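Local coordinates for protein putative Glycerophosphoryl diester phosphodiesterase (Silicibacter pomeroyi, PDB 3L12) that belongs to the glycerophosphoryl diester phosphodiesterase family of TIM-barrel proteins and holds a magnesium ion in a site of acidic side chains, at residues E180-L193 / A200-P212. Numbering follows the deposited sequence.
Sequences EPRTVMHSFDWALL and APDLPTSYLSQLP
Met185 and Ser187 of strand 183-187 trade backbone hydrogen bonds with strand 205-209 and the residue before it, in parallel pairing with the axes 28° apart. Met185 N gives to Pro204 O at 2.9 Å, Ser206 N to Met185 O, Ser187 N to Ser206 O and Leu208 N to Ser187 O. His186 and Ser206 share one face of the sheet, where His186 ND1 and Ser206 OG hydrogen-bond at 2.8 Å. That bond and Leu208 CD1, over one ring face toward the rim, probably help to fix the imidazole's rotation; His186 NE2 hydrogen-bonds an unknown ligand, and the His186 side chain comes within about 6 Å of the magnesium ion. Leu208 also sets CB squarely over the centre of the Phe188 ring. On the other face Leu193 CD1 lies over the Tyr207 ring, 3.4 Å from its centroid, while the ring's edge at Tyr207 CD2 meets the Trp190 face in a T-shaped stack, planes at 72°. With CG anti to its carbonyl carbon (chi1 -74°), Trp190 also reaches Leu208 O through NE1, at 2.9 Å. The two strands and helix 190-199 form a right-handed beta-alpha-beta unit of the TIM barrel, flanked by strands 145-150 and 248-251, with helix 237-244 packing on Trp190 and Tyr207.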
loop_
_atom_site.group_PDB
_atom_site.type_symbol
_atom_site.label_atom_id
_atom_site.label_comp_id
_atom_site.label_asym_id
_atom_site.label_seq_id
_atom_site.Cartn_x
_atom_site.Cartn_y
_atom_site.Cartn_z
ATOM N N GLU A 180 11.515 1.667 24.768
ATOM C CA GLU A 180 11.432 2.957 25.440
ATOM C C GLU A 180 11.951 4.124 24.572
ATOM O O GLU A 180 11.333 5.164 24.543
ATOM C CB GLU A 180 12.144 2.982 26.797
ATOM C CG GLU A 180 11.659 1.937 27.781
ATOM C CD GLU A 180 12.483 0.655 27.740
ATOM O OE1 GLU A 180 12.974 0.246 26.662
ATOM O OE2 GLU A 180 12.690 0.089 28.830
ATOM N N PRO A 181 13.070 3.955 23.832
ATOM C CA PRO A 181 13.577 5.109 23.063
ATOM C C PRO A 181 12.732 5.591 21.909
ATOM O O PRO A 181 13.034 6.658 21.305
ATOM C CB PRO A 181 14.915 4.595 22.495
ATOM C CG PRO A 181 15.328 3.505 23.403
ATOM C CD PRO A 181 14.022 2.831 23.793
ATOM N N ARG A 182 11.709 4.817 21.566
ATOM C CA ARG A 182 10.804 5.174 20.477
ATOM C C ARG A 182 9.357 5.388 20.881
ATOM O O ARG A 182 8.544 5.810 20.044
ATOM C CB ARG A 182 10.802 4.029 19.470
ATOM C CG ARG A 182 12.105 3.851 18.682
ATOM C CD ARG A 182 12.275 4.988 17.728
ATOM N NE ARG A 182 13.359 4.687 16.815
ATOM C CZ ARG A 182 14.623 4.958 17.062
ATOM N NH1 ARG A 182 14.969 5.549 18.186
ATOM N NH2 ARG A 182 15.556 4.628 16.174
ATOM N N THR A 183 9.011 5.182 22.141
ATOM C CA THR A 183 7.613 5.204 22.548
ATOM C C THR A 183 7.128 6.472 23.255
ATOM O O THR A 183 7.748 6.978 24.176
ATOM C CB THR A 183 7.350 4.013 23.498
ATOM O OG1 THR A 183 7.695 2.789 22.827
ATOM C CG2 THR A 183 5.869 3.988 23.947
ATOM N N VAL A 184 5.957 6.914 22.799
ATOM C CA VAL A 184 5.251 8.030 23.358
ATOM C C VAL A 184 3.895 7.556 23.834
ATOM O O VAL A 184 3.159 6.921 23.083
ATOM C CB VAL A 184 5.053 9.152 22.317
ATOM C CG1 VAL A 184 4.293 10.341 22.919
ATOM C CG2 VAL A 184 6.386 9.588 21.761
HETATM N N MSE A 185 3.560 7.852 25.087
HETATM C CA MSE A 185 2.298 7.461 25.674
HETATM C C MSE A 185 1.252 8.537 25.336
HETATM O O MSE A 185 1.418 9.679 25.676
HETATM C CB MSE A 185 2.494 7.233 27.161
HETATM C CG MSE A 185 3.560 6.166 27.458
HETATM SE SE MSE A 185 3.093 4.357 27.034
HETATM C CE MSE A 185 2.290 3.869 28.678
ATOM N N HIS A 186 0.170 8.128 24.672
ATOM C CA HIS A 186 -0.769 9.016 23.973
ATOM C C HIS A 186 -2.202 8.664 24.325
ATOM O O HIS A 186 -2.537 7.481 24.332
ATOM C CB HIS A 186 -0.416 8.798 22.482
ATOM C CG HIS A 186 -1.248 9.488 21.453
ATOM N ND1 HIS A 186 -1.162 10.839 21.183
ATOM C CD2 HIS A 186 -2.066 8.964 20.502
ATOM C CE1 HIS A 186 -1.945 11.120 20.149
ATOM N NE2 HIS A 186 -2.495 10.003 19.715
ATOM N N SER A 187 -3.050 9.660 24.626
ATOM C CA SER A 187 -4.421 9.346 24.988
ATOM C C SER A 187 -5.354 10.528 25.050
ATOM O O SER A 187 -4.936 11.664 25.289
ATOM C CB SER A 187 -4.417 8.703 26.415
ATOM O OG SER A 187 -5.609 7.961 26.682
ATOM N N PHE A 188 -6.626 10.200 24.890
ATOM C CA PHE A 188 -7.700 11.116 25.215
ATOM C C PHE A 188 -7.926 11.117 26.729
ATOM O O PHE A 188 -8.494 12.050 27.254
ATOM C CB PHE A 188 -9.036 10.728 24.578
ATOM C CG PHE A 188 -9.218 11.216 23.163
ATOM C CD1 PHE A 188 -9.561 12.524 22.901
ATOM C CD2 PHE A 188 -9.079 10.342 22.124
ATOM C CE1 PHE A 188 -9.795 12.941 21.578
ATOM C CE2 PHE A 188 -9.294 10.785 20.802
ATOM C CZ PHE A 188 -9.652 12.061 20.571
ATOM N N ASP A 189 -7.537 10.045 27.401
ATOM C CA ASP A 189 -7.762 9.866 28.875
ATOM C C ASP A 189 -6.599 10.549 29.573
ATOM O O ASP A 189 -5.544 9.949 29.817
ATOM C CB ASP A 189 -7.839 8.358 29.164
ATOM C CG ASP A 189 -8.385 8.027 30.538
ATOM O OD1 ASP A 189 -8.174 8.829 31.447
ATOM O OD2 ASP A 189 -9.007 6.931 30.664
ATOM N N TRP A 190 -6.789 11.817 29.892
ATOM C CA TRP A 190 -5.749 12.628 30.453
ATOM C C TRP A 190 -5.373 12.163 31.861
ATOM O O TRP A 190 -4.219 12.273 32.243
ATOM C CB TRP A 190 -6.202 14.080 30.424
ATOM C CG TRP A 190 -6.194 14.742 29.055
ATOM C CD1 TRP A 190 -6.155 14.129 27.840
ATOM C CD2 TRP A 190 -6.303 16.148 28.794
ATOM N NE1 TRP A 190 -6.176 15.071 26.836
ATOM C CE2 TRP A 190 -6.285 16.314 27.394
ATOM C CE3 TRP A 190 -6.359 17.279 29.606
ATOM C CZ2 TRP A 190 -6.297 17.568 26.789
ATOM C CZ3 TRP A 190 -6.417 18.532 28.999
ATOM C CH2 TRP A 190 -6.375 18.653 27.596
ATOM N N ALA A 191 -6.338 11.627 32.610
ATOM C CA ALA A 191 -6.012 11.128 33.936
ATOM C C ALA A 191 -5.075 9.954 33.787
ATOM O O ALA A 191 -4.144 9.830 34.555
ATOM C CB ALA A 191 -7.295 10.754 34.743
ATOM N N LEU A 192 -5.318 9.107 32.788
ATOM C CA LEU A 192 -4.472 7.951 32.515
ATOM C C LEU A 192 -3.046 8.380 32.166
ATOM O O LEU A 192 -2.102 7.694 32.532
ATOM C CB LEU A 192 -5.066 7.050 31.411
ATOM C CG LEU A 192 -4.608 5.580 31.351
ATOM C CD1 LEU A 192 -5.042 4.782 32.593
ATOM C CD2 LEU A 192 -5.124 4.890 30.046
ATOM N N LEU A 193 -2.890 9.518 31.482
ATOM C CA LEU A 193 -1.565 10.028 31.140
ATOM C C LEU A 193 -0.808 10.429 32.426
ATOM O O LEU A 193 0.400 10.299 32.496
ATOM C CB LEU A 193 -1.639 11.188 30.133
ATOM C CG LEU A 193 -2.163 10.824 28.758
ATOM C CD1 LEU A 193 -2.395 12.093 27.928
ATOM C CD2 LEU A 193 -1.206 9.833 28.039
ATOM N N ALA A 200 6.209 5.701 34.403
ATOM C CA ALA A 200 7.245 5.745 33.359
ATOM C C ALA A 200 7.584 7.192 33.020
ATOM O O ALA A 200 7.290 7.656 31.930
ATOM C CB ALA A 200 6.753 4.995 32.133
ATOM N N PRO A 201 8.227 7.916 33.961
ATOM C CA PRO A 201 8.530 9.310 33.716
ATOM C C PRO A 201 9.508 9.518 32.568
ATOM O O PRO A 201 9.649 10.649 32.080
ATOM C CB PRO A 201 9.163 9.775 35.040
ATOM C CG PRO A 201 9.607 8.539 35.697
ATOM C CD PRO A 201 8.603 7.522 35.334
ATOM N N ASP A 202 10.165 8.442 32.156
ATOM C CA ASP A 202 11.085 8.456 31.038
ATOM C C ASP A 202 10.390 8.519 29.685
ATOM O O ASP A 202 11.031 8.881 28.718
ATOM C CB ASP A 202 12.030 7.242 31.091
ATOM C CG ASP A 202 11.310 5.893 31.268
ATOM O OD1 ASP A 202 10.513 5.701 32.251
ATOM O OD2 ASP A 202 11.598 4.996 30.425
ATOM N N LEU A 203 9.084 8.210 29.622
ATOM C CA LEU A 203 8.337 8.216 28.365
ATOM C C LEU A 203 7.502 9.483 28.296
ATOM O O LEU A 203 6.752 9.788 29.251
ATOM C CB LEU A 203 7.463 6.968 28.228
ATOM C CG LEU A 203 8.132 5.610 28.400
ATOM C CD1 LEU A 203 7.085 4.505 28.145
ATOM C CD2 LEU A 203 9.313 5.444 27.472
ATOM N N PRO A 204 7.624 10.242 27.200
ATOM C CA PRO A 204 6.823 11.437 27.134
ATOM C C PRO A 204 5.334 11.092 26.967
ATOM O O PRO A 204 4.988 9.991 26.530
ATOM C CB PRO A 204 7.417 12.209 25.951
ATOM C CG PRO A 204 7.993 11.177 25.066
ATOM C CD PRO A 204 8.442 10.053 25.994
ATOM N N THR A 205 4.483 12.061 27.323
ATOM C CA THR A 205 3.042 11.929 27.282
ATOM C C THR A 205 2.496 12.898 26.222
ATOM O O THR A 205 2.971 14.051 26.103
ATOM C CB THR A 205 2.392 12.184 28.679
ATOM O OG1 THR A 205 2.837 13.435 29.190
ATOM C CG2 THR A 205 2.777 11.078 29.687
ATOM N N SER A 206 1.477 12.422 25.518
ATOM C CA SER A 206 0.835 13.129 24.411
ATOM C C SER A 206 -0.678 13.172 24.607
ATOM O O SER A 206 -1.320 12.147 24.772
ATOM C CB SER A 206 1.184 12.377 23.132
ATOM O OG SER A 206 0.490 12.878 22.025
ATOM N N TYR A 207 -1.234 14.385 24.568
ATOM C CA TYR A 207 -2.618 14.679 24.932
ATOM C C TYR A 207 -3.499 14.960 23.712
ATOM O O TYR A 207 -3.331 15.996 23.037
ATOM C CB TYR A 207 -2.610 15.896 25.855
ATOM C CG TYR A 207 -2.140 15.598 27.291
ATOM C CD1 TYR A 207 -0.810 15.254 27.578
ATOM C CD2 TYR A 207 -3.012 15.710 28.366
ATOM C CE1 TYR A 207 -0.401 15.013 28.890
ATOM C CE2 TYR A 207 -2.597 15.455 29.698
ATOM C CZ TYR A 207 -1.303 15.078 29.943
ATOM O OH TYR A 207 -0.879 14.788 31.234
ATOM N N LEU A 208 -4.371 14.021 23.410
ATOM C CA LEU A 208 -5.337 14.144 22.351
ATOM C C LEU A 208 -6.426 15.103 22.793
ATOM O O LEU A 208 -6.856 15.107 23.986
ATOM C CB LEU A 208 -6.014 12.800 22.048
ATOM C CG LEU A 208 -5.129 11.867 21.247
ATOM C CD1 LEU A 208 -5.552 10.384 21.319
ATOM C CD2 LEU A 208 -5.184 12.369 19.790
ATOM N N SER A 209 -6.942 15.858 21.834
ATOM C CA SER A 209 -8.130 16.690 22.078
ATOM C C SER A 209 -8.978 16.740 20.800
ATOM O O SER A 209 -8.465 16.592 19.673
ATOM C CB SER A 209 -7.748 18.107 22.518
ATOM O OG SER A 209 -7.038 18.767 21.481
ATOM N N GLN A 210 -10.275 16.907 20.980
ATOM C CA GLN A 210 -11.214 17.071 19.870
ATOM C C GLN A 210 -12.433 17.860 20.412
ATOM O O GLN A 210 -13.093 17.413 21.344
ATOM C CB GLN A 210 -11.624 15.738 19.270
ATOM C CG GLN A 210 -12.605 15.891 18.089
ATOM C CD GLN A 210 -12.958 14.603 17.472
ATOM O OE1 GLN A 210 -13.155 13.605 18.167
ATOM N NE2 GLN A 210 -13.051 14.581 16.153
ATOM N N LEU A 211 -12.703 19.028 19.849
ATOM C CA LEU A 211 -13.802 19.880 20.341
ATOM C C LEU A 211 -15.120 19.257 19.960
ATOM O O LEU A 211 -15.219 18.598 18.914
ATOM C CB LEU A 211 -13.695 21.279 19.776
ATOM C CG LEU A 211 -12.446 22.073 20.184
ATOM C CD1 LEU A 211 -12.422 23.418 19.486
ATOM C CD2 LEU A 211 -12.336 22.259 21.648
ATOM N N PRO A 212 -16.138 19.426 20.827
ATOM C CA PRO A 212 -17.461 18.891 20.529
ATOM C C PRO A 212 -18.007 19.533 19.265
ATOM O O PRO A 212 -18.617 18.850 18.451
ATOM C CB PRO A 212 -18.309 19.285 21.750
ATOM C CG PRO A 212 -17.385 19.919 22.739
ATOM C CD PRO A 212 -16.104 20.248 22.047
HETATM O O HOH W 1 -9.004 14.454 25.617
HETATM O O HOH W 2 -2.934 14.537 33.051
#